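Local coordinates for protein probable benzoylformate decarboxylase (Rhodococcus jostii, PDB 7ORX) that belongs to the thiamine diphosphate-dependent enzymes, binds thiamine diphosphate and a sodium ion, and has a Rossmann-like central domain, at residues 203-208 with 268-273; 221-226 with 323-328; 228-233 with 333-338; 249-254 with 338-343; 272-277 with 299-304. One frame throughout, in Å; residues are numbered along the deposited sequence.

All five contacts lie in or beside the Rossmann-like central domain. Contacts 1 and 5 are neighbouring strand pairs of one parallel sheet and share Leu272 and Ile273. Contact 2 pairs two helices that cover this sheet. Leu226 CD2 packs on Leu208 CD1 of contact 1 at 3.9 Å, and Leu325 CD1 packs on Val276 CG1 of contact 5 at 4.0 Å. Contacts 3 and 4 follow the loop that comes after helix 321-331, and their centres are about 11 Å apart. Glu228 OE2 of contact 3 meets His249 NE2 of contact 4 at 3.0 Å. The residues lining the thiamine diphosphate pockets and the sodium site belong to other parts of the chain.

Contact 1. Residues 203-208 with 268-273; sequences ATNPVL and EGHDLI
This contact belongs to the Rossmann-like parallel sheet of the central domain, where strands 206-210 and 272-276 lie next to each other at its middle. Val207 N donates to Leu272 O at 2.9 Å, and Val207 pairs with Ile273. These two side chains lie side by side on one face of the sheet, pointing the same way, with Val207 CG1 3.6 Å from Ile273 CD1. Just ahead of Leu272, Asp271 holds the turn that follows helix 190-202. Its CG sits between its own backbone N and carbonyl carbon (chi1 55°), which turns the carboxylate onto two consecutive backbone N-H groups. OD2 of Asp271 accepts from Thr204 N at 3.0 Å. OD1 accepts from Asn205 N at 3.1 Å. Both donors come from the syn side, but Asn205 N is 33° out of the carboxylate plane. Thr204 OG1 adds a weak bond to OD2. With both oxygens engaged, the carboxylate has little freedom to rotate. Ala203 CB packs on Leu272 CB at 3.8 Å. The Asn205 amide crosses the His270 ring at a slant, and its ND2 makes a weak bond to Gly269 O. Pro233 also touches the His270 side chain. Val207 CB lies over the centre of that ring, 3.7 Å from its centroid and 8° off the normal, a CH-pi contact.

Contact 2. Residues 221-226 with 323-328; sequences ADAVLL and STLEIL
Asp222 O accepts the helical bond of Leu226 N at 3.0 Å, and both residues, one turn apart, turn their side chains to helix 323-328. Asp222 lies against Leu325 and Glu326. Its CB is 4.0 Å from Leu325 O, and its OD2 is 3.8 Å from Glu326 CB. The Asp222 and Glu326 side chains run alongside each other in the same direction, with their carboxylate planes 14° apart. OD2 of Asp222 stays 5.0 Å from OE1 of Glu326, so the two like charges lie near each other without touching. This would probably raise their affinity for protons somewhat. The helices belong to the layer that covers one face of the Rossmann-like sheet. Their short segments approach to 8.5 Å and run roughly the same way, 36° apart. Leu325 reaches across with both methyl branches. CD2 reaches Ala223 CB at 4.1 Å, while CD1 meets Leu226 CD2 at 3.9 Å. The Leu226 and Leu325 side chains cross at about a right angle. With CG anti to the backbone N (chi1 179°), Leu226 extends toward the second helix, and its CD1 lies 4.4 Å from Leu328 CB. Below this layer, Ala223 and Leu226 rest on Leu210 and Leu208 of strand 206-210.

Contact 3. Residues 228-233 with 333-338; sequences EKLRAP and KPSDRS
Arg231 turns its CG anti to the carbonyl carbon (chi1 -66°) and bends at chi2, while Arg337 bends at chi2 and chi3, and these turns bring each guanidinium to a backbone carbonyl. The Arg337 NH2 group donates to Leu230 O at 2.9 Å. That bond is almost straight, 174° at the hydrogen, and the oxygen lies in the guanidinium plane. In return, Arg231 NE donates to Arg337 O at 3.2 Å. Arg231 NH1 reaches back to Glu228 O at 2.8 Å, an oxygen that Arg231 N also bonds from the opposite face of its plane. Arg231, the first residue to leave helical angles, has positive phi and forms a Schellman motif. Lys229 O, in the last turn, accepts from Ser335 N at 3.1 Å. Ser335 CB lies over one face of the Arg337 guanidinium, toward its rim, and Ser335 OG lies 3.7 Å from Leu230 CD2. The NH1 of Arg337 goes on to Ala203 O, which ties the loop to the turn after helix 190-202. Three successive carbonyls at the helix end, those of Glu228, Lys229 and Leu230, thus receive donors. Two of the groups involved are cationic, and positive charge at a helix C-terminus probably interacts favourably with the helix dipole.

Contact 4. Residues 249-254 with 338-343; sequences HPSFRG and SPLPPL
Pro250 and Pro342 come within 4.8 Å of each other, CA to CA, where two unlike backbones meet. Residues 249-252 form a type I turn, closed by Phe252 N and His249 O, that leads into edge strand 252-255 of the Rossmann-like sheet. Residues 338-343 are extended, with backbone angles of the polyproline II kind and three prolines. Leu340 and Leu343 are three residues apart, one turn of such a helix. Leu340 points to the 249-254 segment, and Leu343 reaches it with its methyls. Leu343 sits across the turn. Its CD1 meets His249 O at 3.5 Å, and its CD2 lies 3.4 Å from Phe252 O and near Pro250 O. Leu340 CD1 approaches Ser251 OG at 3.6 Å, while that hydroxyl bonds to Ala232 O. Pro250 CB rests against Leu340 O at 3.7 Å. Arg253 crosses both leucines at a slant. Its NH1 donates to Pro250 O at 2.9 Å, in the carbonyl plane. The same nitrogen bonds Phe252 O, also at 2.9 Å, but from 61° out of the Phe252 carbonyl plane. NH1 is also 3.8 Å from Leu343 CD2. The guanidinium is therefore held by its own segment. The two segments share no hydrogen bonds, and leucine methyls and a proline ring meet carbonyl oxygens and the arginine. This pairing relies on shape and van der Waals contact, so it is probably less directional than a bonded one.

Contact 5. Residues 272-277 with 299-304; sequences LILVVG and IHVTDD
Leu274 CD1 lies between Ile299 and Val301, 3.7 Å from Ile299 CB and 4.1 Å from Val301 CG2. Leu274 has CG anti to its backbone N (chi1 172°), which sends this methyl to the neighbouring strand. Next to it, Leu272 CD1 meets Ile299 CG1 at 3.8 Å. Val276 CG1 packs more loosely on Val301 CB. Helices 190-202 and 321-331 cover this face, the first through Leu196 and Leu200, the second through Thr324 and Leu325. The strands are neighbours in the Rossmann-like sheet. They run parallel, 8° apart, and the chain passes from one to the other through a connection without a helix. Ile299 N donates to Ile273 O, Val275 N to Ile299 O at 2.8 Å, and Val301 N to Val275 O at 2.9 Å. Gly277 N ends the series on Val301 O, also at 2.9 Å. On the opposite face, the His300 ring crosses Val275 at a slant, and its CD2 is 4.0 Å from Val275 CG1. Val275 O lies in the plane of the ring, at its edge, and His300 NE2 bonds to Ala278 O. At the end of the strand, Thr302 OG1 accepts from Asp304 N at 2.9 Å, an ST turn. Asp304 is the N-cap of helix 305-310, and its OD1 makes a weak bond to Gly306 N.

Contact 1. Residues 203-208 with 268-273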
# COMPACT_ATOMS: atom_id res chain seq x y z
N ALA C 203 -3.59 33.30 33.03
CA ALA C 203 -2.55 32.43 33.60
C ALA C 203 -1.68 33.26 34.54
O ALA C 203 -1.35 34.40 34.19
CB ALA C 203 -1.78 31.79 32.48
N THR C 204 -1.40 32.72 35.73
CA THR C 204 -0.60 33.39 36.78
C THR C 204 0.89 33.29 36.40
O THR C 204 1.65 34.24 36.75
CB THR C 204 -0.88 32.77 38.16
OG1 THR C 204 -0.37 31.43 38.10
CG2 THR C 204 -2.34 32.81 38.57
N ASN C 205 1.29 32.21 35.69
CA ASN C 205 2.70 31.93 35.32
C ASN C 205 2.78 31.08 34.05
O ASN C 205 3.14 29.90 34.12
CB ASN C 205 3.41 31.31 36.52
CG ASN C 205 4.81 30.82 36.20
OD1 ASN C 205 5.49 31.40 35.36
ND2 ASN C 205 5.22 29.71 36.81
N PRO C 206 2.50 31.65 32.84
CA PRO C 206 2.47 30.89 31.59
C PRO C 206 3.84 30.74 30.95
O PRO C 206 4.72 31.52 31.27
CB PRO C 206 1.64 31.81 30.69
CG PRO C 206 2.06 33.18 31.09
CD PRO C 206 2.25 33.07 32.59
N VAL C 207 4.00 29.78 30.05
CA VAL C 207 5.27 29.52 29.31
C VAL C 207 4.91 29.27 27.84
O VAL C 207 3.88 28.60 27.60
CB VAL C 207 6.05 28.35 29.92
CG1 VAL C 207 5.29 27.03 29.92
CG2 VAL C 207 7.39 28.17 29.23
N LEU C 208 5.69 29.84 26.92
CA LEU C 208 5.58 29.59 25.47
C LEU C 208 6.56 28.49 25.11
O LEU C 208 7.74 28.64 25.44
CB LEU C 208 5.95 30.85 24.70
CG LEU C 208 5.09 32.08 24.94
CD1 LEU C 208 5.04 32.90 23.65
CD2 LEU C 208 3.68 31.72 25.39
N GLU C 268 7.93 22.39 35.42
CA GLU C 268 7.34 22.37 36.78
C GLU C 268 7.14 23.83 37.22
O GLU C 268 8.06 24.67 36.99
CB GLU C 268 8.27 21.55 37.69
CG GLU C 268 7.74 21.22 39.10
CD GLU C 268 8.80 21.18 40.22
OE1 GLU C 268 10.03 21.07 39.92
OE2 GLU C 268 8.43 21.31 41.42
N GLY C 269 5.96 24.15 37.75
CA GLY C 269 5.63 25.50 38.24
C GLY C 269 4.77 26.30 37.27
O GLY C 269 4.24 27.32 37.67
N HIS C 270 4.64 25.88 36.02
CA HIS C 270 3.83 26.65 35.04
C HIS C 270 2.41 26.10 34.98
O HIS C 270 2.28 24.89 34.90
CB HIS C 270 4.54 26.62 33.69
CG HIS C 270 5.76 27.45 33.64
ND1 HIS C 270 7.01 26.90 33.53
CD2 HIS C 270 5.93 28.79 33.64
CE1 HIS C 270 7.91 27.86 33.47
NE2 HIS C 270 7.26 29.03 33.53
N ASP C 271 1.40 26.97 34.98
CA ASP C 271 -0.06 26.60 34.99
C ASP C 271 -0.61 26.52 33.56
O ASP C 271 -1.65 25.82 33.35
CB ASP C 271 -0.91 27.59 35.80
CG ASP C 271 -0.80 29.04 35.39
OD1 ASP C 271 0.25 29.45 34.91
OD2 ASP C 271 -1.77 29.77 35.58
N LEU C 272 0.05 27.20 32.61
CA LEU C 272 -0.30 27.16 31.17
C LEU C 272 0.97 26.97 30.32
O LEU C 272 1.79 27.88 30.35
CB LEU C 272 -1.03 28.45 30.80
CG LEU C 272 -1.63 28.43 29.41
CD1 LEU C 272 -2.90 27.59 29.38
CD2 LEU C 272 -1.86 29.84 28.92
N ILE C 273 1.07 25.83 29.64
CA ILE C 273 2.03 25.57 28.53
C ILE C 273 1.27 25.91 27.24
O ILE C 273 0.42 25.12 26.85
CB ILE C 273 2.50 24.09 28.46
CG1 ILE C 273 2.69 23.36 29.79
CG2 ILE C 273 3.72 23.96 27.58
CD1 ILE C 273 3.42 24.10 30.80

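Contact 2. Residues 221-226 with 323-328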
# COMPACT_ATOMS: atom_id res chain seq x y z
N ALA C 221 9.29 37.60 15.13
CA ALA C 221 8.98 38.94 15.72
C ALA C 221 7.69 38.94 16.56
O ALA C 221 7.70 39.63 17.63
CB ALA C 221 8.86 39.97 14.62
N ASP C 222 6.63 38.26 16.10
CA ASP C 222 5.31 38.25 16.79
C ASP C 222 5.38 37.33 18.02
O ASP C 222 4.76 37.63 19.04
CB ASP C 222 4.19 37.86 15.82
CG ASP C 222 3.99 38.87 14.69
OD1 ASP C 222 3.88 40.07 15.02
OD2 ASP C 222 3.90 38.47 13.49
N ALA C 223 6.10 36.23 17.93
CA ALA C 223 6.42 35.39 19.09
C ALA C 223 7.16 36.25 20.13
O ALA C 223 6.84 36.16 21.33
CB ALA C 223 7.28 34.25 18.65
N VAL C 224 8.12 37.06 19.68
CA VAL C 224 8.89 37.96 20.58
C VAL C 224 7.91 38.89 21.26
O VAL C 224 7.95 38.99 22.49
CB VAL C 224 10.01 38.74 19.86
CG1 VAL C 224 10.39 39.98 20.64
CG2 VAL C 224 11.23 37.87 19.59
N LEU C 225 7.04 39.54 20.48
CA LEU C 225 6.16 40.59 21.04
C LEU C 225 5.24 39.95 22.08
O LEU C 225 5.00 40.53 23.13
CB LEU C 225 5.42 41.26 19.89
CG LEU C 225 4.40 42.32 20.32
CD1 LEU C 225 5.02 43.38 21.22
CD2 LEU C 225 3.76 42.93 19.10
N LEU C 226 4.80 38.73 21.82
CA LEU C 226 3.87 37.99 22.71
C LEU C 226 4.57 37.64 24.02
O LEU C 226 3.96 37.82 25.07
CB LEU C 226 3.36 36.74 21.98
CG LEU C 226 2.42 35.86 22.81
CD1 LEU C 226 1.20 36.67 23.27
CD2 LEU C 226 1.96 34.64 22.01
N SER C 323 -0.62 33.86 11.39
CA SER C 323 -1.78 34.73 11.73
C SER C 323 -2.04 34.66 13.23
O SER C 323 -2.19 35.73 13.83
CB SER C 323 -3.05 34.36 11.00
OG SER C 323 -2.78 34.00 9.65
N THR C 324 -2.17 33.46 13.79
CA THR C 324 -2.62 33.26 15.18
C THR C 324 -1.73 34.12 16.08
O THR C 324 -2.25 35.00 16.80
CB THR C 324 -2.58 31.77 15.55
OG1 THR C 324 -3.43 31.09 14.62
CG2 THR C 324 -3.04 31.51 16.97
N LEU C 325 -0.42 33.90 15.96
CA LEU C 325 0.64 34.57 16.76
C LEU C 325 0.57 36.09 16.56
O LEU C 325 0.74 36.80 17.56
CB LEU C 325 1.98 34.01 16.29
CG LEU C 325 2.96 33.64 17.37
CD1 LEU C 325 2.29 32.98 18.55
CD2 LEU C 325 3.99 32.69 16.76
N GLU C 326 0.38 36.54 15.32
CA GLU C 326 0.26 37.98 14.97
C GLU C 326 -0.93 38.55 15.74
O GLU C 326 -0.75 39.55 16.44
CB GLU C 326 0.11 38.15 13.46
CG GLU C 326 -0.11 39.59 13.02
CD GLU C 326 -0.46 39.84 11.55
OE1 GLU C 326 -0.27 38.91 10.71
OE2 GLU C 326 -0.92 40.98 11.23
N ILE C 327 -2.09 37.90 15.64
CA ILE C 327 -3.35 38.34 16.30
C ILE C 327 -3.09 38.41 17.82
O ILE C 327 -3.39 39.48 18.42
CB ILE C 327 -4.55 37.44 15.94
CG1 ILE C 327 -5.29 37.92 14.69
CG2 ILE C 327 -5.50 37.31 17.11
CD1 ILE C 327 -5.29 36.93 13.51
N LEU C 328 -2.58 37.33 18.42
CA LEU C 328 -2.48 37.25 19.89
C LEU C 328 -1.48 38.32 20.36
O LEU C 328 -1.74 38.97 21.38
CB LEU C 328 -1.96 35.89 20.30
CG LEU C 328 -2.85 34.69 20.09
CD1 LEU C 328 -2.07 33.43 20.48
CD2 LEU C 328 -4.12 34.82 20.90

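Contact 3. Residues 228-233 with 333-338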
# COMPACT_ATOMS: atom_id res chain seq x y z
N GLU C 228 7.14 39.30 25.26
CA GLU C 228 7.27 40.62 25.95
C GLU C 228 5.97 40.94 26.69
O GLU C 228 6.03 41.28 27.88
CB GLU C 228 7.72 41.72 24.99
CG GLU C 228 9.25 41.76 24.85
CD GLU C 228 9.82 42.36 23.57
OE1 GLU C 228 8.98 42.80 22.68
OE2 GLU C 228 11.10 42.37 23.43
N LYS C 229 4.81 40.77 26.05
CA LYS C 229 3.52 41.19 26.65
C LYS C 229 3.19 40.33 27.87
O LYS C 229 2.63 40.87 28.83
CB LYS C 229 2.37 41.08 25.63
CG LYS C 229 2.54 42.01 24.45
CD LYS C 229 1.32 42.84 24.16
CE LYS C 229 1.58 43.93 23.14
NZ LYS C 229 0.39 44.08 22.28
N LEU C 230 3.48 39.03 27.82
CA LEU C 230 3.17 38.08 28.92
C LEU C 230 4.33 37.97 29.91
O LEU C 230 4.19 37.20 30.85
CB LEU C 230 2.87 36.71 28.33
CG LEU C 230 1.57 36.61 27.55
CD1 LEU C 230 1.47 35.21 26.96
CD2 LEU C 230 0.37 36.92 28.44
N ARG C 231 5.44 38.68 29.67
CA ARG C 231 6.67 38.51 30.47
C ARG C 231 6.92 37.02 30.68
O ARG C 231 7.26 36.61 31.82
CB ARG C 231 6.55 39.30 31.77
CG ARG C 231 6.48 40.80 31.53
CD ARG C 231 5.05 41.30 31.27
NE ARG C 231 4.95 42.73 31.55
CZ ARG C 231 5.03 43.70 30.66
NH1 ARG C 231 5.11 43.45 29.36
NH2 ARG C 231 4.98 44.95 31.09
N ALA C 232 6.79 36.25 29.61
CA ALA C 232 6.77 34.77 29.66
C ALA C 232 8.12 34.24 29.24
O ALA C 232 8.71 34.72 28.28
CB ALA C 232 5.71 34.23 28.76
N PRO C 233 8.66 33.23 29.95
CA PRO C 233 9.76 32.46 29.44
C PRO C 233 9.37 31.70 28.17
O PRO C 233 8.21 31.35 28.02
CB PRO C 233 10.11 31.50 30.57
CG PRO C 233 8.95 31.49 31.47
CD PRO C 233 8.27 32.82 31.29
N LYS C 333 -3.16 41.93 26.57
CA LYS C 333 -2.86 43.09 27.45
C LYS C 333 -1.51 42.82 28.12
O LYS C 333 -1.25 41.69 28.54
CB LYS C 333 -3.96 43.29 28.52
CG LYS C 333 -5.29 43.89 28.05
CD LYS C 333 -5.15 45.16 27.17
CE LYS C 333 -4.01 46.13 27.50
NZ LYS C 333 -4.38 47.23 28.43
N PRO C 334 -0.60 43.82 28.21
CA PRO C 334 0.58 43.68 29.07
C PRO C 334 0.17 43.18 30.46
O PRO C 334 -0.82 43.67 30.97
CB PRO C 334 1.19 45.09 29.08
CG PRO C 334 0.75 45.69 27.76
CD PRO C 334 -0.63 45.11 27.51
N SER C 335 0.87 42.17 31.01
CA SER C 335 0.52 41.51 32.29
C SER C 335 1.20 42.21 33.50
O SER C 335 2.23 43.02 33.35
CB SER C 335 0.93 40.07 32.28
OG SER C 335 0.42 39.36 31.16
N ASP C 336 0.65 41.90 34.68
CA ASP C 336 1.15 42.29 36.02
C ASP C 336 2.23 41.26 36.44
O ASP C 336 2.03 40.44 37.40
CB ASP C 336 -0.00 42.49 37.00
CG ASP C 336 0.33 43.43 38.13
OD1 ASP C 336 1.39 44.12 38.07
OD2 ASP C 336 -0.46 43.47 39.08
N ARG C 337 3.34 41.33 35.72
CA ARG C 337 4.66 40.72 36.00
C ARG C 337 5.76 41.72 35.62
O ARG C 337 5.53 42.46 34.67
CB ARG C 337 4.78 39.48 35.11
CG ARG C 337 4.64 38.17 35.87
CD ARG C 337 3.35 37.43 35.67
NE ARG C 337 3.11 37.19 34.25
CZ ARG C 337 2.00 36.67 33.78
NH1 ARG C 337 1.05 36.29 34.62
NH2 ARG C 337 1.89 36.49 32.47
N SER C 338 6.94 41.68 36.27
CA SER C 338 8.11 42.53 35.88
C SER C 338 8.70 41.98 34.59
O SER C 338 8.77 40.76 34.43
CB SER C 338 9.16 42.62 36.95
OG SER C 338 8.62 43.01 38.20

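Contact 4. Residues 249-254 with 338-343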
# COMPACT_ATOMS: atom_id res chain seq x y z
N HIS C 249 17.35 36.79 23.61
CA HIS C 249 16.22 37.54 24.20
C HIS C 249 16.08 37.19 25.68
O HIS C 249 16.27 36.05 26.07
CB HIS C 249 14.94 37.22 23.43
CG HIS C 249 13.84 38.12 23.81
ND1 HIS C 249 13.01 37.81 24.84
CD2 HIS C 249 13.42 39.32 23.33
CE1 HIS C 249 12.12 38.78 24.99
NE2 HIS C 249 12.34 39.72 24.04
N PRO C 250 15.71 38.15 26.54
CA PRO C 250 15.37 37.85 27.94
C PRO C 250 14.56 36.57 28.19
O PRO C 250 14.94 35.81 29.05
CB PRO C 250 14.59 39.11 28.34
CG PRO C 250 15.42 40.18 27.65
CD PRO C 250 15.66 39.60 26.26
N SER C 251 13.49 36.36 27.42
CA SER C 251 12.55 35.22 27.59
C SER C 251 13.21 33.89 27.22
O SER C 251 12.74 32.87 27.70
CB SER C 251 11.31 35.44 26.80
OG SER C 251 10.49 36.47 27.39
N PHE C 252 14.29 33.85 26.46
CA PHE C 252 14.87 32.57 25.96
C PHE C 252 15.40 31.75 27.12
O PHE C 252 16.13 32.34 27.94
CB PHE C 252 16.00 32.78 24.95
CG PHE C 252 16.36 31.51 24.24
CD1 PHE C 252 15.46 30.87 23.42
CD2 PHE C 252 17.60 30.94 24.44
CE1 PHE C 252 15.79 29.69 22.79
CE2 PHE C 252 17.95 29.76 23.81
CZ PHE C 252 17.03 29.14 22.98
N ARG C 253 15.03 30.46 27.18
CA ARG C 253 15.46 29.49 28.24
C ARG C 253 16.14 28.25 27.66
O ARG C 253 16.59 27.46 28.44
CB ARG C 253 14.26 29.02 29.06
CG ARG C 253 13.59 30.11 29.88
CD ARG C 253 14.45 30.53 31.05
NE ARG C 253 13.89 31.69 31.73
CZ ARG C 253 14.12 32.95 31.39
NH1 ARG C 253 14.93 33.26 30.37
NH2 ARG C 253 13.53 33.90 32.10
N GLY C 254 16.14 28.05 26.35
CA GLY C 254 16.78 26.92 25.68
C GLY C 254 15.79 25.93 25.09
O GLY C 254 14.65 26.30 24.78
N SER C 338 6.94 41.68 36.27
CA SER C 338 8.11 42.53 35.88
C SER C 338 8.70 41.98 34.59
O SER C 338 8.77 40.76 34.43
CB SER C 338 9.16 42.62 36.95
OG SER C 338 8.62 43.01 38.20
N PRO C 339 9.11 42.84 33.63
CA PRO C 339 9.83 42.40 32.44
C PRO C 339 11.03 41.55 32.83
O PRO C 339 11.64 41.89 33.78
CB PRO C 339 10.32 43.71 31.77
CG PRO C 339 9.32 44.75 32.23
CD PRO C 339 8.87 44.29 33.62
N LEU C 340 11.36 40.51 32.09
CA LEU C 340 12.40 39.51 32.52
C LEU C 340 13.80 40.12 32.39
O LEU C 340 14.05 40.95 31.52
CB LEU C 340 12.24 38.21 31.73
CG LEU C 340 10.95 37.42 32.03
CD1 LEU C 340 10.66 36.39 30.96
CD2 LEU C 340 11.00 36.76 33.40
N PRO C 341 14.75 39.79 33.29
CA PRO C 341 16.11 40.35 33.21
C PRO C 341 16.86 39.86 31.97
O PRO C 341 16.55 38.80 31.43
CB PRO C 341 16.78 39.90 34.51
CG PRO C 341 15.99 38.72 34.98
CD PRO C 341 14.58 38.91 34.46
N PRO C 342 17.85 40.62 31.45
CA PRO C 342 18.79 40.10 30.47
C PRO C 342 19.47 38.77 30.90
O PRO C 342 19.72 38.53 32.10
CB PRO C 342 19.90 41.19 30.43
CG PRO C 342 19.21 42.46 30.85
CD PRO C 342 18.23 41.98 31.89
N LEU C 343 19.77 37.92 29.92
CA LEU C 343 20.39 36.60 30.16
C LEU C 343 21.79 36.84 30.70
O LEU C 343 22.36 37.87 30.36
CB LEU C 343 20.46 35.81 28.86
CG LEU C 343 19.10 35.37 28.32
CD1 LEU C 343 19.29 34.57 27.05
CD2 LEU C 343 18.33 34.56 29.34

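Contact 5. Residues 272-277 with 299-304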
# COMPACT_ATOMS: atom_id res chain seq x y z
N LEU C 272 0.05 27.20 32.61
CA LEU C 272 -0.30 27.16 31.17
C LEU C 272 0.97 26.97 30.32
O LEU C 272 1.79 27.88 30.35
CB LEU C 272 -1.03 28.45 30.80
CG LEU C 272 -1.63 28.43 29.41
CD1 LEU C 272 -2.90 27.59 29.38
CD2 LEU C 272 -1.86 29.84 28.92
N ILE C 273 1.07 25.83 29.64
CA ILE C 273 2.03 25.57 28.53
C ILE C 273 1.27 25.91 27.24
O ILE C 273 0.42 25.12 26.85
CB ILE C 273 2.50 24.09 28.46
CG1 ILE C 273 2.69 23.36 29.79
CG2 ILE C 273 3.72 23.96 27.58
CD1 ILE C 273 3.42 24.10 30.80
N LEU C 274 1.59 27.02 26.56
CA LEU C 274 1.11 27.26 25.19
C LEU C 274 2.19 26.80 24.21
O LEU C 274 3.26 27.41 24.14
CB LEU C 274 0.81 28.75 25.01
CG LEU C 274 0.50 29.16 23.57
CD1 LEU C 274 -0.79 28.48 23.10
CD2 LEU C 274 0.42 30.67 23.49
N VAL C 275 1.92 25.71 23.49
CA VAL C 275 2.83 25.15 22.45
C VAL C 275 2.34 25.67 21.11
O VAL C 275 1.26 25.32 20.76
CB VAL C 275 2.82 23.60 22.46
CG1 VAL C 275 3.69 23.03 21.34
CG2 VAL C 275 3.23 23.06 23.83
N VAL C 276 3.18 26.39 20.37
CA VAL C 276 2.86 26.94 19.02
C VAL C 276 3.81 26.30 17.99
O VAL C 276 5.02 26.35 18.15
CB VAL C 276 2.94 28.47 19.04
CG1 VAL C 276 2.48 29.04 17.72
CG2 VAL C 276 2.15 29.06 20.20
N GLY C 277 3.24 25.68 16.99
CA GLY C 277 3.96 25.28 15.78
C GLY C 277 4.86 24.11 16.02
O GLY C 277 5.93 24.03 15.31
N ILE C 299 -2.27 24.28 25.93
CA ILE C 299 -2.89 24.78 24.68
C ILE C 299 -1.91 24.53 23.55
O ILE C 299 -0.73 24.81 23.73
CB ILE C 299 -3.25 26.28 24.70
CG1 ILE C 299 -4.07 26.68 25.92
CG2 ILE C 299 -4.03 26.61 23.46
CD1 ILE C 299 -5.22 25.75 26.19
N HIS C 300 -2.39 24.11 22.41
CA HIS C 300 -1.55 23.59 21.31
C HIS C 300 -2.03 24.18 20.01
O HIS C 300 -3.19 23.95 19.68
CB HIS C 300 -1.65 22.08 21.36
CG HIS C 300 -0.84 21.43 20.33
ND1 HIS C 300 -1.13 20.17 19.88
CD2 HIS C 300 0.24 21.87 19.65
CE1 HIS C 300 -0.27 19.84 18.94
NE2 HIS C 300 0.61 20.87 18.80
N VAL C 301 -1.21 24.95 19.31
CA VAL C 301 -1.62 25.64 18.05
C VAL C 301 -0.77 25.11 16.89
O VAL C 301 0.42 25.26 16.97
CB VAL C 301 -1.52 27.16 18.18
CG1 VAL C 301 -1.93 27.84 16.88
CG2 VAL C 301 -2.35 27.66 19.35
N THR C 302 -1.38 24.57 15.82
CA THR C 302 -0.60 23.91 14.74
C THR C 302 -1.36 24.01 13.41
O THR C 302 -2.58 23.91 13.41
CB THR C 302 -0.23 22.49 15.19
OG1 THR C 302 0.28 21.73 14.10
CG2 THR C 302 -1.40 21.70 15.70
N ASP C 303 -0.62 24.23 12.32
CA ASP C 303 -1.10 24.07 10.93
C ASP C 303 -1.45 22.61 10.68
O ASP C 303 -2.29 22.38 9.81
CB ASP C 303 -0.10 24.57 9.87
CG ASP C 303 1.40 24.77 10.21
OD1 ASP C 303 2.18 23.74 10.38
OD2 ASP C 303 1.83 25.95 10.21
N ASP C 304 -0.85 21.65 11.39
CA ASP C 304 -0.92 20.20 11.05
C ASP C 304 -2.04 19.52 11.85
O ASP C 304 -1.86 19.31 13.08
CB ASP C 304 0.43 19.49 11.23
CG ASP C 304 0.58 18.13 10.54
OD1 ASP C 304 -0.48 17.48 10.18
OD2 ASP C 304 1.75 17.68 10.34